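Local structure of glycoside hydrolase family 81 (Clostridium thermocellum, 6FOP) at residues 262-267 against 532-537; 548-553 against 596-601; 591-596 against 623-628; 614-619 against 636-641. The protein probably hydrolyses beta-1,3-glucans such as laminarin, as a glucanase of the Clostridium thermocellum cellulosome. One frame throughout, in Å; residues are numbered along the deposited sequence. Where two conformers were deposited one is given.

Contact 1: residues 262-267 against 532-537; sequences ALYPHQ and CNYWFD
His266 and Asn533 mark the closest backbone approach, their CA atoms 6.7 Å apart, where a strand-to-helix turn meets the C-terminal part of helix 514-534. The first segment leaves strand 260-263, passes Tyr264 at the N-cap position and enters the short helix 265-268; the second belongs to the alpha-helical C-terminal domain, an (alpha/alpha)6 fold, and its Asp537 turns off with positive phi. Within the turn, Gln267 OE1 accepts from Tyr264 N at 2.9 Å and Gln267 N donates to Tyr264 O.

Tyr534 carries the contact. Its OH meets His266 ND1 at 2.7 Å in a nearly straight hydrogen bond (168°). Each ring is met at its edge, near its plane, and the two planes stand 88° apart. A chi1 of 77° tucks the His266 imidazole over its own backbone, which turns ND1 toward the phenol. The Tyr534 OH is also hemmed in by Tyr264 CB at 3.3 Å and Pro265 CD at 3.7 Å. Asn533 lays ND2 beside His266 CB, while its amide is held by Arg269 and the carbonyl of Glu529. Asn533 CB, in turn, covers the middle of one face of the Tyr534 ring, 3.7 Å from its plane.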
loop_
_atom_site.group_PDB
_atom_site.type_symbol
_atom_site.label_atom_id
_atom_site.label_comp_id
_atom_site.label_asym_id
_atom_site.label_seq_id
_atom_site.Cartn_x
_atom_site.Cartn_y
_atom_site.Cartn_z
ATOM N N ALA A 262 15.500 9.845 -5.373
ATOM C CA ALA A 262 14.477 10.816 -5.035
ATOM C C ALA A 262 13.576 10.135 -3.985
ATOM O O ALA A 262 13.076 9.046 -4.202
ATOM C CB ALA A 262 13.669 11.223 -6.267
ATOM N N LEU A 263 13.302 10.875 -2.912
ATOM C CA LEU A 263 12.538 10.380 -1.764
ATOM C C LEU A 263 11.246 11.136 -1.624
ATOM O O LEU A 263 11.226 12.345 -1.741
ATOM C CB LEU A 263 13.344 10.564 -0.469
ATOM C CG LEU A 263 14.355 9.487 -0.117
ATOM C CD1 LEU A 263 15.454 9.327 -1.167
ATOM C CD2 LEU A 263 14.994 9.795 1.239
ATOM N N TYR A 264 10.170 10.393 -1.375
ATOM C CA TYR A 264 8.888 10.996 -1.062
ATOM C C TYR A 264 8.881 11.565 0.363
ATOM O O TYR A 264 9.681 11.126 1.222
ATOM C CB TYR A 264 7.824 9.942 -1.136
ATOM C CG TYR A 264 7.493 9.351 -2.486
ATOM C CD1 TYR A 264 6.937 10.124 -3.499
ATOM C CD2 TYR A 264 7.740 8.001 -2.764
ATOM C CE1 TYR A 264 6.549 9.555 -4.706
ATOM C CE2 TYR A 264 7.319 7.421 -3.949
ATOM C CZ TYR A 264 6.747 8.194 -4.929
ATOM O OH TYR A 264 6.319 7.556 -6.073
ATOM N N PRO A 265 7.942 12.475 0.663
ATOM C CA PRO A 265 7.846 12.989 2.036
ATOM C C PRO A 265 7.754 11.937 3.141
ATOM O O PRO A 265 8.380 12.112 4.194
ATOM C CB PRO A 265 6.580 13.837 1.980
ATOM C CG PRO A 265 6.577 14.357 0.579
ATOM C CD PRO A 265 7.044 13.194 -0.243
ATOM N N HIS A 266 7.001 10.856 2.934
ATOM C CA HIS A 266 6.947 9.855 4.013
ATOM C C HIS A 266 8.296 9.199 4.298
ATOM O O HIS A 266 8.463 8.558 5.350
ATOM C CB HIS A 266 5.870 8.795 3.758
ATOM C CG HIS A 266 6.266 7.781 2.744
ATOM N ND1 HIS A 266 6.173 8.031 1.395
ATOM C CD2 HIS A 266 6.773 6.531 2.867
ATOM C CE1 HIS A 266 6.634 6.994 0.733
ATOM N NE2 HIS A 266 6.992 6.064 1.601
ATOM N N GLN A 267 9.248 9.311 3.361
ATOM C CA GLN A 267 10.604 8.795 3.538
ATOM C C GLN A 267 11.542 9.845 4.116
ATOM O O GLN A 267 12.358 9.529 4.977
ATOM C CB GLN A 267 11.179 8.310 2.212
ATOM C CG GLN A 267 10.418 7.117 1.637
ATOM C CD GLN A 267 10.703 6.837 0.186
ATOM O OE1 GLN A 267 10.906 7.755 -0.585
ATOM N NE2 GLN A 267 10.708 5.585 -0.193
ATOM N N CYS A 532 -0.878 9.105 6.640
ATOM C CA CYS A 532 -0.805 10.386 7.303
ATOM C C CYS A 532 -0.382 11.537 6.372
ATOM O O CYS A 532 -0.677 12.692 6.646
ATOM C CB CYS A 532 0.083 10.299 8.524
ATOM S SG CYS A 532 -0.618 9.306 9.846
ATOM N N ASN A 533 0.321 11.201 5.292
ATOM C CA ASN A 533 0.674 12.162 4.265
ATOM C C ASN A 533 -0.325 12.282 3.122
ATOM O O ASN A 533 -0.858 13.388 2.889
ATOM C CB ASN A 533 2.071 11.819 3.721
ATOM C CG ASN A 533 3.144 12.176 4.709
ATOM O OD1 ASN A 533 3.508 13.345 4.850
ATOM N ND2 ASN A 533 3.663 11.188 5.394
ATOM N N TYR A 534 -0.573 11.196 2.401
ATOM C CA TYR A 534 -1.232 11.286 1.083
ATOM C C TYR A 534 -2.750 11.238 1.171
ATOM O O TYR A 534 -3.422 11.650 0.251
ATOM C CB TYR A 534 -0.657 10.243 0.096
ATOM C CG TYR A 534 0.859 10.239 0.145
ATOM C CD1 TYR A 534 1.596 11.400 -0.107
ATOM C CD2 TYR A 534 1.548 9.109 0.521
ATOM C CE1 TYR A 534 2.970 11.426 0.027
ATOM C CE2 TYR A 534 2.912 9.102 0.666
ATOM C CZ TYR A 534 3.637 10.265 0.422
ATOM O OH TYR A 534 5.012 10.272 0.582
ATOM N N TRP A 535 -3.282 10.702 2.269
ATOM C CA TRP A 535 -4.737 10.726 2.514
ATOM C C TRP A 535 -5.182 11.842 3.461
ATOM O O TRP A 535 -6.147 12.549 3.187
ATOM C CB TRP A 535 -5.213 9.350 3.044
ATOM C CG TRP A 535 -5.433 8.289 1.985
ATOM C CD1 TRP A 535 -6.593 7.954 1.434
ATOM C CD2 TRP A 535 -4.429 7.464 1.327
ATOM N NE1 TRP A 535 -6.444 6.949 0.517
ATOM C CE2 TRP A 535 -5.116 6.622 0.430
ATOM C CE3 TRP A 535 -3.041 7.323 1.443
ATOM C CZ2 TRP A 535 -4.464 5.657 -0.344
ATOM C CZ3 TRP A 535 -2.395 6.372 0.658
ATOM C CH2 TRP A 535 -3.106 5.576 -0.242
ATOM N N PHE A 536 -4.451 12.030 4.559
ATOM C CA PHE A 536 -4.853 13.016 5.566
ATOM C C PHE A 536 -4.017 14.297 5.597
ATOM O O PHE A 536 -4.439 15.266 6.232
ATOM C CB PHE A 536 -4.823 12.398 6.967
ATOM C CG PHE A 536 -5.742 11.219 7.158
ATOM C CD1 PHE A 536 -7.033 11.242 6.665
ATOM C CD2 PHE A 536 -5.329 10.088 7.871
ATOM C CE1 PHE A 536 -7.888 10.160 6.839
ATOM C CE2 PHE A 536 -6.197 9.007 8.077
ATOM C CZ PHE A 536 -7.467 9.039 7.532
ATOM N N ASP A 537 -2.848 14.286 4.932
ATOM C CA ASP A 537 -1.915 15.437 4.923
ATOM C C ASP A 537 -1.856 16.118 6.301
ATOM O O ASP A 537 -2.110 17.319 6.454
ATOM C CB ASP A 537 -2.297 16.451 3.820
ATOM C CG ASP A 537 -1.257 17.530 3.598
ATOM O OD1 ASP A 537 -0.110 17.372 4.022
ATOM O OD2 ASP A 537 -1.613 18.548 2.935
#

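Contact 2: residues 548-553 against 596-601; sequences GHNYAS and KQNYEE. With NI (nickel (II) ion), chain B.
Glu601 and Asn550 form the tight part of the contact. The backbone N of Asn550 donates to Glu601 OE1 at 2.8 Å, almost straight (165°) and on the syn lone pair, the side of the other oxygen. Glu601 OE2 binds the nickel ion at 2.0 Å, so the carboxylate is fixed through both oxygens. Glu601 gets there as a reaching chain, CG anti to the backbone N (chi1 166°) and extended beyond. The Asn550 amide runs past it in the opposite direction, the two planes only 16° apart. This flat overlap brings Asn550 OD1 to 3.1 Å from Glu601 OE1, two acceptors with no bond between them. His549 CB comes to 3.6 Å from Glu601 OE2, while His549 ND1 is hydrogen-bonded to Glu605.

The segment 596-601 belongs to helix 592-606 of the (alpha/alpha)6 domain, which also supplies Glu605 to the metal; His562 and His574 complete the site. Asn598 acts in the second shell, its OD1 accepting from His574 ND1.

On the buried side the contact is light where Tyr551 CB lies 3.9 Å from Asn598 ND2; the Tyr551 hydroxyl bonds to the Lys573 carbonyl. Packing also slackens toward Gln597, on the solvent side. Asn550 ND2 makes only a weak bond to the carbonyl O of Gln597, 3.2 Å long, an oxygen already used by Glu601 N in the helix.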
loop_
_atom_site.group_PDB
_atom_site.type_symbol
_atom_site.label_atom_id
_atom_site.label_comp_id
_atom_site.label_asym_id
_atom_site.label_seq_id
_atom_site.Cartn_x
_atom_site.Cartn_y
_atom_site.Cartn_z
ATOM N N GLY A 548 -9.372 21.664 -2.595
ATOM C CA GLY A 548 -10.373 22.244 -1.700
ATOM C C GLY A 548 -10.749 21.474 -0.441
ATOM O O GLY A 548 -11.829 21.689 0.106
ATOM N N HIS A 549 -9.884 20.594 0.028
ATOM C CA HIS A 549 -10.200 19.689 1.132
ATOM C C HIS A 549 -8.950 19.433 1.958
ATOM O O HIS A 549 -7.829 19.547 1.444
ATOM C CB HIS A 549 -10.762 18.363 0.572
ATOM C CG HIS A 549 -11.862 18.544 -0.424
ATOM N ND1 HIS A 549 -13.184 18.661 -0.045
ATOM C CD2 HIS A 549 -11.838 18.746 -1.763
ATOM C CE1 HIS A 549 -13.930 18.881 -1.110
ATOM N NE2 HIS A 549 -13.137 18.941 -2.168
ATOM N N ASN A 550 -9.154 18.964 3.190
ATOM C CA ASN A 550 -8.105 18.534 4.105
ATOM C C ASN A 550 -7.861 17.015 4.106
ATOM O O ASN A 550 -7.130 16.501 4.942
ATOM C CB ASN A 550 -8.359 19.062 5.523
ATOM C CG ASN A 550 -9.569 18.424 6.208
ATOM O OD1 ASN A 550 -10.034 17.335 5.859
ATOM N ND2 ASN A 550 -10.138 19.170 7.156
ATOM N N TYR A 551 -8.461 16.342 3.129
ATOM C CA TYR A 551 -8.549 14.895 3.051
ATOM C C TYR A 551 -8.687 14.531 1.584
ATOM O O TYR A 551 -9.414 15.207 0.866
ATOM C CB TYR A 551 -9.793 14.441 3.818
ATOM C CG TYR A 551 -10.290 13.036 3.506
ATOM C CD1 TYR A 551 -9.474 11.912 3.752
ATOM C CD2 TYR A 551 -11.542 12.825 2.966
ATOM C CE1 TYR A 551 -9.921 10.636 3.478
ATOM C CE2 TYR A 551 -11.993 11.556 2.688
ATOM C CZ TYR A 551 -11.185 10.453 2.967
ATOM O OH TYR A 551 -11.653 9.195 2.731
ATOM N N ALA A 552 -7.975 13.483 1.172
ATOM C CA ALA A 552 -8.179 12.852 -0.131
ATOM C C ALA A 552 -8.697 11.444 0.112
ATOM O O ALA A 552 -8.070 10.666 0.836
ATOM C CB ALA A 552 -6.884 12.796 -0.941
ATOM N N SER A 553 -9.820 11.109 -0.514
ATOM C CA SER A 553 -10.395 9.763 -0.393
ATOM C C SER A 553 -9.801 8.741 -1.351
ATOM O O SER A 553 -9.837 7.548 -1.046
ATOM C CB SER A 553 -11.917 9.829 -0.534
ATOM O OG SER A 553 -12.297 10.561 -1.671
ATOM N N LYS A 596 -10.917 16.574 14.612
ATOM C CA LYS A 596 -11.894 17.668 14.666
ATOM C C LYS A 596 -12.051 18.364 13.312
ATOM O O LYS A 596 -13.161 18.519 12.827
ATOM C CB LYS A 596 -11.515 18.660 15.770
ATOM C CG LYS A 596 -12.516 19.796 15.960
ATOM C CD LYS A 596 -13.917 19.271 16.234
ATOM C CE LYS A 596 -14.832 20.252 16.963
ATOM N NZ LYS A 596 -16.283 19.910 16.829
ATOM N N GLN A 597 -10.930 18.722 12.674
ATOM C CA GLN A 597 -10.963 19.388 11.371
ATOM C C GLN A 597 -11.598 18.516 10.294
ATOM O O GLN A 597 -12.337 19.004 9.426
ATOM C CB GLN A 597 -9.554 19.773 10.929
ATOM C CG GLN A 597 -8.886 20.879 11.719
ATOM C CD GLN A 597 -7.433 21.086 11.293
ATOM O OE1 GLN A 597 -6.697 20.138 11.033
ATOM N NE2 GLN A 597 -7.024 22.335 11.206
ATOM N N ASN A 598 -11.213 17.233 10.280
ATOM C CA ASN A 598 -11.721 16.286 9.280
ATOM C C ASN A 598 -13.234 16.113 9.438
ATOM O O ASN A 598 -14.005 16.206 8.465
ATOM C CB ASN A 598 -10.925 14.972 9.374
ATOM C CG ASN A 598 -11.431 13.906 8.441
ATOM O OD1 ASN A 598 -12.569 13.442 8.549
ATOM N ND2 ASN A 598 -10.558 13.451 7.530
ATOM N N TYR A 599 -13.668 15.854 10.670
ATOM C CA TYR A 599 -15.091 15.718 10.971
ATOM C C TYR A 599 -15.886 16.973 10.644
ATOM O O TYR A 599 -16.959 16.874 10.024
ATOM C CB TYR A 599 -15.249 15.298 12.429
ATOM C CG TYR A 599 -16.664 15.115 12.919
ATOM C CD1 TYR A 599 -17.305 13.875 12.825
ATOM C CD2 TYR A 599 -17.339 16.149 13.554
ATOM C CE1 TYR A 599 -18.596 13.715 13.315
ATOM C CE2 TYR A 599 -18.602 15.972 14.073
ATOM C CZ TYR A 599 -19.249 14.763 13.901
ATOM O OH TYR A 599 -20.520 14.592 14.427
ATOM N N GLU A 600 -15.346 18.143 11.002
ATOM C CA GLU A 600 -16.043 19.402 10.708
ATOM C C GLU A 600 -16.097 19.693 9.206
ATOM O O GLU A 600 -17.106 20.196 8.724
ATOM C CB GLU A 600 -15.453 20.568 11.498
ATOM C CG GLU A 600 -15.703 20.490 13.012
ATOM C CD GLU A 600 -17.175 20.597 13.435
ATOM O OE1 GLU A 600 -17.960 21.293 12.768
ATOM O OE2 GLU A 600 -17.557 19.964 14.451
ATOM N N GLU A 601 -15.039 19.317 8.464
ATOM C CA GLU A 601 -15.119 19.455 7.007
ATOM C C GLU A 601 -16.250 18.577 6.459
ATOM O O GLU A 601 -17.032 18.987 5.607
ATOM C CB GLU A 601 -13.813 19.032 6.333
ATOM C CG GLU A 601 -13.954 18.844 4.826
ATOM C CD GLU A 601 -12.691 18.459 4.083
ATOM O OE1 GLU A 601 -11.743 19.248 4.094
ATOM O OE2 GLU A 601 -12.661 17.362 3.477
HETATM NI NI NI B . -14.215 16.213 2.965
#

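Contact 3: residues 591-596 against 623-628; sequences DPNYIK and ALYDPA
Tyr625 lies against the first turn of helix 592-606, with Lys596 over one face of its ring. This is a helix N-terminus packed on the loop between helices 615-622 and 627-633 of the (alpha/alpha)6 domain. Lys596 CB stands 3.8 Å from the ring centroid and 5° off the normal, a clear CH-pi contact. A bend at chi2 (56°) then carries the lysine chain across the ring, Lys596 CD coming to 3.6 Å from Tyr625 CE2. The carbonyl O of Pro592 approaches obliquely, 3.3 Å from Tyr625 CD1. Ile595 fills the inner side: its CG2 touches Tyr625 CB at 3.6 Å, and its CD1 reaches Leu624 CB at 3.9 Å.

Further out, the lysine amine is hydrogen-bonded to the Tyr622 hydroxyl. Leu624 is backed by Leu656 of helix 646-659. Both helix starts are capped by an aspartate preceding a proline: Asp626 OD1 accepts from Ala629 N, and Asp591 OD1 accepts weakly from Asn593 N at 3.0 Å.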
loop_
_atom_site.group_PDB
_atom_site.type_symbol
_atom_site.label_atom_id
_atom_site.label_comp_id
_atom_site.label_asym_id
_atom_site.label_seq_id
_atom_site.Cartn_x
_atom_site.Cartn_y
_atom_site.Cartn_z
ATOM N N ASP A 591 -3.278 12.942 15.461
ATOM C CA ASP A 591 -3.483 14.370 15.754
ATOM C C ASP A 591 -4.965 14.558 16.064
ATOM O O ASP A 591 -5.798 14.583 15.145
ATOM C CB ASP A 591 -3.070 15.249 14.576
ATOM C CG ASP A 591 -3.160 16.730 14.883
ATOM O OD1 ASP A 591 -3.730 17.116 15.925
ATOM O OD2 ASP A 591 -2.652 17.528 14.049
ATOM N N PRO A 592 -5.312 14.694 17.349
ATOM C CA PRO A 592 -6.743 14.909 17.679
ATOM C C PRO A 592 -7.342 16.164 17.040
ATOM O O PRO A 592 -8.528 16.164 16.753
ATOM C CB PRO A 592 -6.769 15.023 19.187
ATOM C CG PRO A 592 -5.464 14.619 19.666
ATOM C CD PRO A 592 -4.480 14.537 18.553
ATOM N N ASN A 593 -6.538 17.221 16.836
ATOM C CA ASN A 593 -7.039 18.409 16.155
ATOM C C ASN A 593 -7.429 18.098 14.716
ATOM O O ASN A 593 -8.358 18.701 14.196
ATOM C CB ASN A 593 -6.033 19.563 16.230
ATOM C CG ASN A 593 -5.779 20.014 17.656
ATOM O OD1 ASN A 593 -4.635 20.131 18.097
ATOM N ND2 ASN A 593 -6.851 20.253 18.386
ATOM N N TYR A 594 -6.699 17.179 14.067
ATOM C CA TYR A 594 -7.069 16.768 12.715
ATOM C C TYR A 594 -8.397 16.007 12.729
ATOM O O TYR A 594 -9.217 16.185 11.828
ATOM C CB TYR A 594 -5.974 15.936 12.008
ATOM C CG TYR A 594 -6.407 15.559 10.602
ATOM C CD1 TYR A 594 -6.394 16.504 9.570
ATOM C CD2 TYR A 594 -6.903 14.284 10.315
ATOM C CE1 TYR A 594 -6.862 16.182 8.297
ATOM C CE2 TYR A 594 -7.374 13.954 9.046
ATOM C CZ TYR A 594 -7.320 14.909 8.028
ATOM O OH TYR A 594 -7.788 14.588 6.779
ATOM N N ILE A 595 -8.621 15.151 13.737
ATOM C CA ILE A 595 -9.933 14.471 13.842
ATOM C C ILE A 595 -11.067 15.533 13.799
ATOM O O ILE A 595 -12.027 15.425 13.039
ATOM C CB ILE A 595 -10.069 13.684 15.188
ATOM C CG1 ILE A 595 -9.054 12.539 15.356
ATOM C CG2 ILE A 595 -11.497 13.196 15.383
ATOM C CD1 ILE A 595 -9.293 11.381 14.451
ATOM N N LYS A 596 -10.917 16.574 14.612
ATOM C CA LYS A 596 -11.894 17.668 14.666
ATOM C C LYS A 596 -12.051 18.364 13.312
ATOM O O LYS A 596 -13.161 18.519 12.827
ATOM C CB LYS A 596 -11.515 18.660 15.770
ATOM C CG LYS A 596 -12.516 19.796 15.960
ATOM C CD LYS A 596 -13.917 19.271 16.234
ATOM C CE LYS A 596 -14.832 20.252 16.963
ATOM N NZ LYS A 596 -16.283 19.910 16.829
ATOM N N ALA A 623 -14.739 10.078 18.462
ATOM C CA ALA A 623 -14.309 9.687 19.801
ATOM C C ALA A 623 -12.786 9.743 20.001
ATOM O O ALA A 623 -12.339 9.737 21.142
ATOM C CB ALA A 623 -14.814 8.293 20.130
ATOM N N LEU A 624 -12.007 9.849 18.907
ATOM C CA LEU A 624 -10.569 10.081 19.005
ATOM C C LEU A 624 -10.212 11.557 19.232
ATOM O O LEU A 624 -9.024 11.900 19.381
ATOM C CB LEU A 624 -9.851 9.517 17.790
ATOM C CG LEU A 624 -9.978 8.006 17.628
ATOM C CD1 LEU A 624 -9.601 7.559 16.219
ATOM C CD2 LEU A 624 -9.140 7.275 18.675
ATOM N N TYR A 625 -11.245 12.404 19.340
ATOM C CA TYR A 625 -11.099 13.794 19.805
ATOM C C TYR A 625 -11.926 14.045 21.088
ATOM O O TYR A 625 -11.417 14.578 22.059
ATOM C CB TYR A 625 -11.556 14.735 18.688
ATOM C CG TYR A 625 -11.685 16.181 19.063
ATOM C CD1 TYR A 625 -10.558 16.963 19.279
ATOM C CD2 TYR A 625 -12.943 16.781 19.216
ATOM C CE1 TYR A 625 -10.669 18.302 19.613
ATOM C CE2 TYR A 625 -13.063 18.121 19.538
ATOM C CZ TYR A 625 -11.930 18.873 19.748
ATOM O OH TYR A 625 -12.066 20.199 20.090
ATOM N N ASP A 626 -13.203 13.675 21.057
ATOM C CA ASP A 626 -14.120 13.955 22.180
ATOM C C ASP A 626 -15.050 12.756 22.381
ATOM O O ASP A 626 -16.161 12.725 21.846
ATOM C CB ASP A 626 -14.900 15.243 21.939
ATOM C CG ASP A 626 -15.721 15.667 23.138
ATOM O OD1 ASP A 626 -15.871 14.869 24.109
ATOM O OD2 ASP A 626 -16.248 16.805 23.075
ATOM N N PRO A 627 -14.571 11.752 23.132
ATOM C CA PRO A 627 -15.410 10.569 23.340
ATOM C C PRO A 627 -16.713 10.825 24.103
ATOM O O PRO A 627 -17.698 10.138 23.861
ATOM C CB PRO A 627 -14.508 9.591 24.085
ATOM C CG PRO A 627 -13.238 10.293 24.379
ATOM C CD PRO A 627 -13.218 11.608 23.698
ATOM N N ALA A 628 -16.711 11.794 25.015
ATOM C CA ALA A 628 -17.946 12.105 25.738
ATOM C C ALA A 628 -19.029 12.633 24.793
ATOM O O ALA A 628 -20.189 12.222 24.859
ATOM C CB ALA A 628 -17.683 13.091 26.857
#

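Contact 4: residues 614-619 against 636-641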
loop_
_atom_site.group_PDB
_atom_site.type_symbol
_atom_site.label_atom_id
_atom_site.label_comp_id
_atom_site.label_asym_id
_atom_site.label_seq_id
_atom_site.Cartn_x
_atom_site.Cartn_y
_atom_site.Cartn_z
ATOM N N TRP A 614 -23.772 6.771 8.103
ATOM C CA TRP A 614 -22.564 6.204 8.735
ATOM C C TRP A 614 -22.211 6.907 10.039
ATOM O O TRP A 614 -21.046 7.149 10.361
ATOM C CB TRP A 614 -21.373 6.172 7.766
ATOM C CG TRP A 614 -21.477 5.136 6.707
ATOM C CD1 TRP A 614 -22.560 4.363 6.382
ATOM C CD2 TRP A 614 -20.427 4.742 5.792
ATOM N NE1 TRP A 614 -22.248 3.522 5.344
ATOM C CE2 TRP A 614 -20.962 3.752 4.945
ATOM C CE3 TRP A 614 -19.108 5.140 5.615
ATOM C CZ2 TRP A 614 -20.213 3.148 3.925
ATOM C CZ3 TRP A 614 -18.360 4.541 4.609
ATOM C CH2 TRP A 614 -18.923 3.562 3.772
ATOM N N LYS A 615 -23.264 7.180 10.835
ATOM C CA LYS A 615 -23.040 7.878 12.100
ATOM C C LYS A 615 -22.188 7.041 13.061
ATOM O O LYS A 615 -21.408 7.595 13.836
ATOM C CB LYS A 615 -24.358 8.187 12.800
ATOM C CG LYS A 615 -25.188 9.300 12.184
ATOM C CD LYS A 615 -26.445 9.517 13.032
ATOM C CE LYS A 615 -27.158 10.819 12.727
ATOM N NZ LYS A 615 -27.800 10.762 11.393
ATOM N N ASP A 616 -22.367 5.708 13.028
ATOM C CA ASP A 616 -21.517 4.817 13.844
ATOM C C ASP A 616 -20.023 4.986 13.538
ATOM O O ASP A 616 -19.214 5.226 14.440
ATOM C CB ASP A 616 -21.927 3.343 13.772
ATOM C CG ASP A 616 -22.113 2.795 12.358
ATOM O OD1 ASP A 616 -22.113 3.554 11.349
ATOM O OD2 ASP A 616 -22.245 1.563 12.259
ATOM N N ILE A 617 -19.677 4.900 12.254
ATOM C CA ILE A 617 -18.282 5.053 11.824
ATOM C C ILE A 617 -17.795 6.446 12.231
ATOM O O ILE A 617 -16.682 6.593 12.756
ATOM C CB ILE A 617 -18.164 4.876 10.314
ATOM C CG1 ILE A 617 -18.667 3.519 9.838
ATOM C CG2 ILE A 617 -16.740 5.101 9.846
ATOM C CD1 ILE A 617 -18.023 2.340 10.462
ATOM N N GLN A 618 -18.620 7.479 11.979
ATOM C CA GLN A 618 -18.181 8.852 12.262
ATOM C C GLN A 618 -18.040 9.128 13.741
ATOM O O GLN A 618 -17.143 9.867 14.160
ATOM C CB GLN A 618 -19.118 9.875 11.635
ATOM C CG GLN A 618 -19.079 9.878 10.122
ATOM C CD GLN A 618 -17.757 10.339 9.574
ATOM O OE1 GLN A 618 -16.967 10.946 10.285
ATOM N NE2 GLN A 618 -17.541 10.104 8.279
ATOM N N TYR A 619 -18.934 8.552 14.557
ATOM C CA TYR A 619 -18.797 8.793 15.998
ATOM C C TYR A 619 -17.654 7.990 16.623
ATOM O O TYR A 619 -17.019 8.476 17.574
ATOM C CB TYR A 619 -20.112 8.548 16.733
ATOM C CG TYR A 619 -21.271 9.428 16.306
ATOM C CD1 TYR A 619 -21.070 10.688 15.753
ATOM C CD2 TYR A 619 -22.572 8.996 16.476
ATOM C CE1 TYR A 619 -22.127 11.508 15.396
ATOM C CE2 TYR A 619 -23.640 9.801 16.105
ATOM C CZ TYR A 619 -23.422 11.034 15.536
ATOM O OH TYR A 619 -24.477 11.841 15.187
ATOM N N GLU A 636 -29.114 3.986 19.862
ATOM C CA GLU A 636 -29.542 2.719 19.292
ATOM C C GLU A 636 -30.353 2.795 18.042
ATOM O O GLU A 636 -30.631 1.735 17.470
ATOM C CB GLU A 636 -30.456 1.999 20.284
ATOM C CG GLU A 636 -29.679 1.458 21.419
ATOM C CD GLU A 636 -30.455 0.438 22.246
ATOM O OE1 GLU A 636 -31.166 -0.459 21.689
ATOM O OE2 GLU A 636 -30.216 0.470 23.458
ATOM N N SER A 637 -30.824 3.977 17.648
ATOM C CA SER A 637 -31.552 4.119 16.365
ATOM C C SER A 637 -30.633 3.999 15.174
ATOM O O SER A 637 -31.103 3.761 14.074
ATOM C CB SER A 637 -32.274 5.486 16.226
ATOM O OG SER A 637 -31.412 6.543 15.692
ATOM N N ILE A 638 -29.342 4.209 15.376
ATOM C CA ILE A 638 -28.408 4.123 14.261
ATOM C C ILE A 638 -28.378 2.712 13.724
ATOM O O ILE A 638 -28.162 1.774 14.482
ATOM C CB ILE A 638 -26.992 4.560 14.694
ATOM C CG1 ILE A 638 -26.991 6.025 15.127
ATOM C CG2 ILE A 638 -25.997 4.354 13.567
ATOM C CD1 ILE A 638 -25.747 6.445 15.858
ATOM N N VAL A 639 -28.637 2.545 12.438
ATOM C CA VAL A 639 -28.533 1.230 11.820
ATOM C C VAL A 639 -27.052 1.034 11.465
ATOM O O VAL A 639 -26.505 1.830 10.716
ATOM C CB VAL A 639 -29.404 1.146 10.555
ATOM C CG1 VAL A 639 -29.226 -0.202 9.874
ATOM C CG2 VAL A 639 -30.875 1.354 10.929
ATOM N N PRO A 640 -26.385 0.023 12.032
ATOM C CA PRO A 640 -24.950 -0.138 11.784
ATOM C C PRO A 640 -24.585 -0.224 10.322
ATOM O O PRO A 640 -25.313 -0.843 9.537
ATOM C CB PRO A 640 -24.614 -1.461 12.493
ATOM C CG PRO A 640 -25.612 -1.521 13.608
ATOM C CD PRO A 640 -26.872 -0.983 12.998
ATOM N N GLU A 641 -23.461 0.387 9.972
ATOM C CA GLU A 641 -22.786 0.051 8.739
ATOM C C GLU A 641 -22.613 -1.483 8.682
ATOM O O GLU A 641 -22.467 -2.146 9.716
ATOM C CB GLU A 641 -21.470 0.821 8.622
ATOM C CG GLU A 641 -20.824 0.736 7.245
ATOM C CD GLU A 641 -20.031 -0.522 6.978
ATOM O OE1 GLU A 641 -19.514 -1.109 7.943
ATOM O OE2 GLU A 641 -19.957 -0.934 5.788
HETATM O O HOH W 1 -24.520 3.614 10.034
#
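Asp616 supplies the direct hydrogen bond of the contact: its OD2 accepts from Glu641 N at 2.8 Å, met on the syn side and 19° out of the carboxylate plane. Asp616 OD1 takes a weak bond from Ile617 N and also accepts from a water at 2.7 Å, which donates to Val639 O as well. With chi1 at 50°, the carboxylate folds back over the start of its own helix, whose dipole probably helps stabilise the negative charge.

A CH-pi contact comes next. Glu641 CG lies over one face of Trp614, 3.9 Å from the centroid of the five-membered ring and 22° off its normal; beyond it, the glutamate's carboxylate is held by Gly643 N and Lys344.

Apolar packing centres on Ile638, whose CD1 meets Lys615 CB at 3.8 Å and Tyr619 CE2 at 4.0 Å.

Within the (alpha/alpha)6 domain, these contacts fasten the loop between helices 627-633 and 646-659 to the start of helix 615-622, which also packs against helix 592-606 through Tyr619 and Tyr599.

In the fold
Helix 592-606 is common to contacts 2 and 3, which share Lys596; contacts 1 and 4 touch it through Tyr594 and Tyr599. The centres of contacts 2 and 3 lie about 13 Å apart, and Asn550 O is 2.7 Å from Tyr594 OH, a probable hydrogen bond. Contact 1, its centre about 17 Å from that of contact 2, meets it through Trp535 O and Ala552 N (2.9 Å, probably hydrogen-bonded) and meets contact 3 where Phe536 O packs on Tyr594 CE1. Contact 4, its centre about 31 Å from that of contact 1, touches contact 2 where Tyr599 OH packs 3.6 Å from Tyr619 CE1. Among the four, contact 2 holds a nickel ligand, Glu601.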